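Local atomic coordinates of pyridoxal kinase (Lactobacillus plantarum, PDB entry 3H74), a protein that probably catalyses the ATP-dependent phosphorylation of pyridoxal to pyridoxal 5'-phosphate, as a member of the ribokinase clan. Residues Gly17-Ser22 with Thr213-Ala218; Leu24-Ala29 with Gly264-Ala269; Asn243-Glu248 with Gln259-Gly264. All coordinates share one frame; numbering follows the deposited sequence. Where two conformers were deposited one is given.

Contact 1 of 3, residues Gly17-Ser22 with Thr213-Ala218; sequences GISLSS and TGDTLA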
# COMPACT_ATOMS: atom_id res chain seq x y z
N GLY A 17 5.52 4.26 13.88
CA GLY A 17 5.83 5.01 12.65
C GLY A 17 5.64 4.28 11.33
O GLY A 17 6.48 4.36 10.43
N ILE A 18 4.54 3.55 11.22
CA ILE A 18 4.20 2.89 9.97
C ILE A 18 2.77 3.26 9.57
O ILE A 18 2.16 4.12 10.20
CB ILE A 18 4.41 1.34 10.05
CG1 ILE A 18 3.46 0.68 11.06
CG2 ILE A 18 5.87 0.99 10.38
CD1 ILE A 18 3.31 -0.83 10.89
N SER A 19 2.29 2.64 8.50
CA SER A 19 0.88 2.70 8.09
C SER A 19 0.29 4.11 8.16
O SER A 19 0.85 5.05 7.59
CB SER A 19 0.06 1.61 8.80
OG SER A 19 0.17 1.70 10.20
N LEU A 20 -0.84 4.30 8.85
CA LEU A 20 -1.52 5.59 8.82
C LEU A 20 -0.67 6.72 9.39
O LEU A 20 -0.74 7.85 8.91
CB LEU A 20 -2.85 5.50 9.54
CG LEU A 20 -3.95 6.49 9.16
CD1 LEU A 20 -4.20 6.52 7.65
CD2 LEU A 20 -5.21 6.08 9.90
N SER A 21 0.14 6.41 10.40
CA SER A 21 1.02 7.42 11.00
C SER A 21 2.05 7.97 10.01
O SER A 21 2.53 9.10 10.18
CB SER A 21 1.73 6.88 12.23
OG SER A 21 2.87 6.13 11.88
N SER A 22 2.41 7.19 9.00
CA SER A 22 3.32 7.70 7.98
C SER A 22 2.59 8.19 6.74
O SER A 22 3.03 9.14 6.10
CB SER A 22 4.40 6.67 7.63
OG SER A 22 3.82 5.46 7.20
N THR A 213 8.16 0.36 4.91
CA THR A 213 8.57 0.64 3.52
C THR A 213 7.41 0.44 2.54
O THR A 213 7.18 1.27 1.66
CB THR A 213 9.81 -0.18 3.09
OG1 THR A 213 9.59 -1.57 3.37
CG2 THR A 213 11.06 0.27 3.83
N GLY A 214 6.65 -0.64 2.71
CA GLY A 214 5.51 -0.90 1.84
C GLY A 214 4.44 0.16 1.98
O GLY A 214 3.90 0.63 0.98
N ASP A 215 4.12 0.54 3.21
CA ASP A 215 3.10 1.57 3.45
C ASP A 215 3.51 2.91 2.85
O ASP A 215 2.69 3.60 2.26
CB ASP A 215 2.84 1.76 4.96
CG ASP A 215 2.13 0.58 5.62
OD1 ASP A 215 1.19 0.01 5.01
OD2 ASP A 215 2.50 0.28 6.79
N THR A 216 4.78 3.27 3.01
CA THR A 216 5.26 4.54 2.49
C THR A 216 5.31 4.52 0.97
O THR A 216 4.92 5.49 0.32
CB THR A 216 6.60 4.88 3.13
OG1 THR A 216 6.41 5.00 4.55
CG2 THR A 216 7.14 6.20 2.58
N LEU A 217 5.77 3.41 0.39
CA LEU A 217 5.73 3.27 -1.06
C LEU A 217 4.33 3.46 -1.61
O LEU A 217 4.12 4.20 -2.58
CB LEU A 217 6.27 1.90 -1.48
CG LEU A 217 6.38 1.66 -2.99
CD1 LEU A 217 7.51 2.46 -3.62
CD2 LEU A 217 6.56 0.18 -3.28
N ALA A 218 3.35 2.80 -0.99
CA ALA A 218 1.98 2.90 -1.45
C ALA A 218 1.44 4.32 -1.35
O ALA A 218 0.77 4.80 -2.26
CB ALA A 218 1.09 1.94 -0.70

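Contact 2 of 3, residues Leu24-Ala29 with Gly264-Ala269; sequences LPVLTA and GDLLQA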
# COMPACT_ATOMS: atom_id res chain seq x y z
N LEU A 24 -0.31 9.75 6.69
CA LEU A 24 -0.87 11.07 6.98
C LEU A 24 0.11 12.21 6.67
O LEU A 24 -0.23 13.12 5.91
CB LEU A 24 -1.41 11.17 8.41
CG LEU A 24 -2.92 11.25 8.55
CD1 LEU A 24 -3.31 11.07 10.01
CD2 LEU A 24 -3.47 12.58 8.00
N PRO A 25 1.31 12.19 7.28
CA PRO A 25 2.28 13.23 6.95
C PRO A 25 2.64 13.29 5.46
O PRO A 25 2.68 14.38 4.88
CB PRO A 25 3.51 12.86 7.80
CG PRO A 25 2.92 12.11 8.97
CD PRO A 25 1.82 11.31 8.35
N VAL A 26 2.86 12.14 4.83
CA VAL A 26 3.27 12.12 3.43
C VAL A 26 2.20 12.73 2.52
O VAL A 26 2.49 13.61 1.70
CB VAL A 26 3.64 10.68 3.01
CG1 VAL A 26 3.77 10.56 1.49
CG2 VAL A 26 4.94 10.25 3.70
N LEU A 27 0.96 12.27 2.66
CA LEU A 27 -0.09 12.73 1.77
C LEU A 27 -0.54 14.16 2.08
O LEU A 27 -0.89 14.91 1.18
CB LEU A 27 -1.25 11.73 1.76
CG LEU A 27 -0.88 10.43 1.02
CD1 LEU A 27 -1.80 9.29 1.43
CD2 LEU A 27 -0.87 10.62 -0.49
N THR A 28 -0.48 14.55 3.34
CA THR A 28 -0.71 15.95 3.70
C THR A 28 0.34 16.83 3.01
O THR A 28 -0.00 17.85 2.41
CB THR A 28 -0.70 16.14 5.22
OG1 THR A 28 -1.75 15.37 5.79
CG2 THR A 28 -0.90 17.60 5.60
N ALA A 29 1.61 16.43 3.07
CA ALA A 29 2.66 17.21 2.43
C ALA A 29 2.45 17.30 0.93
O ALA A 29 2.80 18.30 0.30
CB ALA A 29 4.03 16.62 2.74
N GLY A 264 11.83 12.47 6.94
CA GLY A 264 12.30 13.85 6.76
C GLY A 264 12.77 14.18 5.36
O GLY A 264 12.33 15.16 4.76
N ASP A 265 13.68 13.37 4.82
CA ASP A 265 14.20 13.62 3.48
C ASP A 265 13.08 13.49 2.45
O ASP A 265 13.02 14.24 1.48
CB ASP A 265 15.36 12.68 3.13
CG ASP A 265 16.67 13.07 3.81
OD1 ASP A 265 16.73 14.14 4.45
OD2 ASP A 265 17.64 12.29 3.70
N LEU A 266 12.17 12.55 2.69
CA LEU A 266 11.01 12.37 1.83
C LEU A 266 10.10 13.60 1.82
O LEU A 266 9.69 14.09 0.76
CB LEU A 266 10.25 11.10 2.25
CG LEU A 266 8.94 10.79 1.51
CD1 LEU A 266 9.12 10.73 -0.01
CD2 LEU A 266 8.34 9.51 2.04
N LEU A 267 9.80 14.13 3.00
CA LEU A 267 8.98 15.34 3.08
C LEU A 267 9.64 16.51 2.35
O LEU A 267 8.96 17.29 1.67
CB LEU A 267 8.67 15.70 4.54
CG LEU A 267 7.79 14.70 5.29
CD1 LEU A 267 7.63 15.13 6.73
CD2 LEU A 267 6.42 14.54 4.65
N GLN A 268 10.95 16.63 2.50
CA GLN A 268 11.73 17.65 1.80
C GLN A 268 11.64 17.51 0.27
O GLN A 268 11.51 18.51 -0.44
CB GLN A 268 13.18 17.60 2.27
CG GLN A 268 14.05 18.73 1.76
CD GLN A 268 15.50 18.56 2.15
OE1 GLN A 268 16.07 17.47 2.01
NE2 GLN A 268 16.10 19.63 2.64
N ALA A 269 11.70 16.28 -0.22
CA ALA A 269 11.58 16.02 -1.66
C ALA A 269 10.18 16.33 -2.17
O ALA A 269 10.03 16.88 -3.26
CB ALA A 269 11.97 14.59 -2.00

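Contact 3 of 3, residues Asn243-Glu248 with Gln259-Gly264; sequences NMAVAE and QGVALG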
# COMPACT_ATOMS: atom_id res chain seq x y z
N ASN A 243 14.07 4.55 -1.60
CA ASN A 243 15.51 4.30 -1.46
C ASN A 243 16.14 5.38 -0.57
O ASN A 243 16.90 5.08 0.36
CB ASN A 243 16.15 4.27 -2.85
CG ASN A 243 17.56 3.72 -2.86
OD1 ASN A 243 18.51 4.47 -3.09
ND2 ASN A 243 17.71 2.43 -2.64
N MSE A 244 15.76 6.63 -0.83
CA MSE A 244 16.21 7.76 -0.04
C MSE A 244 15.75 7.70 1.42
O MSE A 244 16.53 8.00 2.34
CB MSE A 244 15.71 9.04 -0.69
CG MSE A 244 16.10 10.31 0.05
SE MSE A 244 15.38 11.90 -0.79
CE MSE A 244 13.50 11.46 -0.62
N ALA A 245 14.50 7.29 1.64
CA ALA A 245 13.97 7.22 3.00
C ALA A 245 14.69 6.13 3.80
O ALA A 245 15.00 6.30 4.99
CB ALA A 245 12.46 6.96 2.96
N VAL A 246 14.94 4.99 3.16
CA VAL A 246 15.70 3.93 3.82
C VAL A 246 17.13 4.39 4.13
O VAL A 246 17.62 4.16 5.23
CB VAL A 246 15.69 2.61 3.01
CG1 VAL A 246 16.67 1.60 3.61
CG2 VAL A 246 14.27 2.03 2.97
N ALA A 247 17.76 5.08 3.17
CA ALA A 247 19.11 5.61 3.40
C ALA A 247 19.12 6.53 4.61
O ALA A 247 20.03 6.50 5.44
CB ALA A 247 19.61 6.33 2.17
N GLU A 248 18.09 7.37 4.74
CA GLU A 248 18.04 8.27 5.89
C GLU A 248 17.88 7.50 7.20
O GLU A 248 18.46 7.85 8.23
CB GLU A 248 16.93 9.33 5.75
CG GLU A 248 17.00 10.33 6.89
CD GLU A 248 15.88 11.35 6.91
OE1 GLU A 248 14.92 11.25 6.11
OE2 GLU A 248 15.97 12.27 7.75
N GLN A 259 10.97 1.25 14.91
CA GLN A 259 10.35 2.42 14.30
C GLN A 259 10.42 2.35 12.78
O GLN A 259 11.43 1.95 12.22
CB GLN A 259 11.03 3.70 14.79
CG GLN A 259 10.37 4.99 14.31
CD GLN A 259 11.08 6.23 14.79
OE1 GLN A 259 11.64 6.23 15.89
NE2 GLN A 259 11.05 7.29 13.99
N GLY A 260 9.34 2.76 12.12
CA GLY A 260 9.31 2.77 10.68
C GLY A 260 10.28 3.74 10.03
O GLY A 260 10.90 4.58 10.70
N VAL A 261 10.38 3.62 8.71
CA VAL A 261 11.33 4.40 7.91
C VAL A 261 11.22 5.91 8.16
O VAL A 261 10.12 6.45 8.35
CB VAL A 261 11.17 4.02 6.41
CG1 VAL A 261 9.85 4.47 5.84
CG2 VAL A 261 12.29 4.53 5.58
N ALA A 262 12.37 6.57 8.19
CA ALA A 262 12.46 8.02 8.31
C ALA A 262 11.71 8.72 7.18
O ALA A 262 11.74 8.28 6.02
CB ALA A 262 13.92 8.46 8.32
N LEU A 263 11.09 9.84 7.53
CA LEU A 263 10.27 10.60 6.58
C LEU A 263 10.81 11.99 6.23
O LEU A 263 10.31 12.61 5.31
CB LEU A 263 8.83 10.73 7.10
CG LEU A 263 8.10 9.41 7.36
CD1 LEU A 263 6.76 9.69 8.01
CD2 LEU A 263 7.94 8.59 6.07
N GLY A 264 11.83 12.47 6.94
CA GLY A 264 12.30 13.85 6.76
C GLY A 264 12.77 14.18 5.36
O GLY A 264 12.33 15.16 4.76
O HOH W 1 12.97 10.23 4.37

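Contact 1 of 3, residues Gly17-Ser22 with Thr213-Ala218
Across this buried contact one hydrogen bond joins the segments: S19 N gives its hydrogen to D215 OD2 at 2.9 Å, and the N-H...O angle of 128° marks the bond as weak. D215 turns its CG away from its own carbonyl carbon and beside its backbone N (chi1 -70°), which carries OD2 to the S19 amide. The other carboxylate oxygen, OD1, bonds to H281, in the C-terminal histidine run that is probably a purification tag.

Van der Waals contacts surround the bond. S19 CB lies 3.4 Å from D215 OD2, while I18 CB meets the same oxygen at 3.9 Å. Further along, T216 OG1 is hydrogen-bonded to G212 O, and S19 OG to D11 OD2.

Within segment 17-22, S21 OG donates to I18 O at 2.7 Å, in the carbonyl plane and on a lone pair, tying the hydroxyl back to the carbonyl three residues earlier. An alanine in place of D215 would remove the carboxylate and would probably leave S19 N without its partner from helix 213-226.

D215 ends the sequence G-T-G-D, whose aspartate is generally the catalytic base in ribokinase relatives; it probably has that role here. The S19 amide meets OD2 by one weak bond while OD1 has a separate partner in H281, which implies that the two carboxylate oxygens are held from different parts of the chain.

Contact 2 of 3, residues Leu24-Ala29 with Gly264-Ala269
L24 O is gripped twice, by T28 N at 3.0 Å and by T28 OG1 at 2.7 Å, the two donors coming from opposite faces of its carbonyl plane. The hydroxyl sits 36° out of that plane. This reinforced turn belongs to helix 19-29, which packs almost parallel to helix 264-274 in the ribokinase-like alpha/beta fold: the local axes differ by 14° and approach to 9.9 Å. P25, which has no amide hydrogen to give to the preceding turn, marks a kink in the first helix.

The interface between the two helices is apolar, with no hydrogen bond between the segments. V26 and L266 cross at about a right angle, V26 CG2 meeting L266 CD2 at 3.9 Å. V220 of helix 213-226 touches both side chains, so a third helix backs this pair.

L267 does most of the remaining packing. With CG beside the backbone N (chi1 -66°), it turns its CD2 branch to the neighbouring helix. There L267 CD2 rests among three atoms of one helical turn, P25 O at 3.8 Å, V26 CA at 4.2 Å and A29 CB at 3.7 Å.

Contact 3 of 3, residues Asn243-Glu248 with Gln259-Gly264
A245 and V261 form the closest packing between segment 243-248 of helix 231-251 and loop 259-264. V261 CG2 presses on the helix backbone at A245 O, 3.3 Å away, and on A245 CB at 3.6 Å. The methyl reaches that place because it stands opposite the backbone N of V261, whereas CG1 takes the position between N and the carbonyl carbon (chi1 68°). V246 crosses V261 at about a right angle, with V246 CG2 and V261 CG2 at 4.1 Å. On the next residue of the loop, A262 O lies 3.4 Å from A245 CB.

E248 reaches along the same face with an extended chain (chi1 -174°, chi2 -175°). Its carboxylate passes A262, with E248 OE1 3.7 Å from A262 CB. E248 OE1 accepts a hydrogen bond from D265 N, in the first turn of helix 264-274. One water donates to E248 OE1 and to A262 O, 2.8 Å from each, linking the carboxylate to the loop backbone.

Beyond these, T249 OG1 is hydrogen-bonded to both A245 O and A262 N, joining helix to loop, while the backbone of V261 bonds with N211.

Together these contacts make the linker between helix 231-251 and helix 264-274 in the C-terminal part of a ribokinase-like fold, laid against helix 231-251 and beside the glycine-rich turn leading into helix 213-226.

Contacts 1 and 3 have centres about 10 Å apart, and each lies about 11 Å from contact 2, so the three form one continuous packed region. Contacts 1 and 2 share helix 19-29 and meet where T216 CG2 touches L266 CD2 at 3.6 Å. T216 also serves contact 3, its OG1 being 3.7 Å from V261 CG1. Contacts 2 and 3 share G264, and M244 CE packs 3.6 Å from L266 CA and 3.7 Å from A269 CB. Contact 1, centred about 8 Å from the chain's centre, holds the presumed catalytic D215; contacts 2 and 3, each about 16 Å out and on the same side, pack the C-terminal helices and their linker. A glycerol, probably from the crystallisation liquor, lies about 4 Å from the V246 side chain.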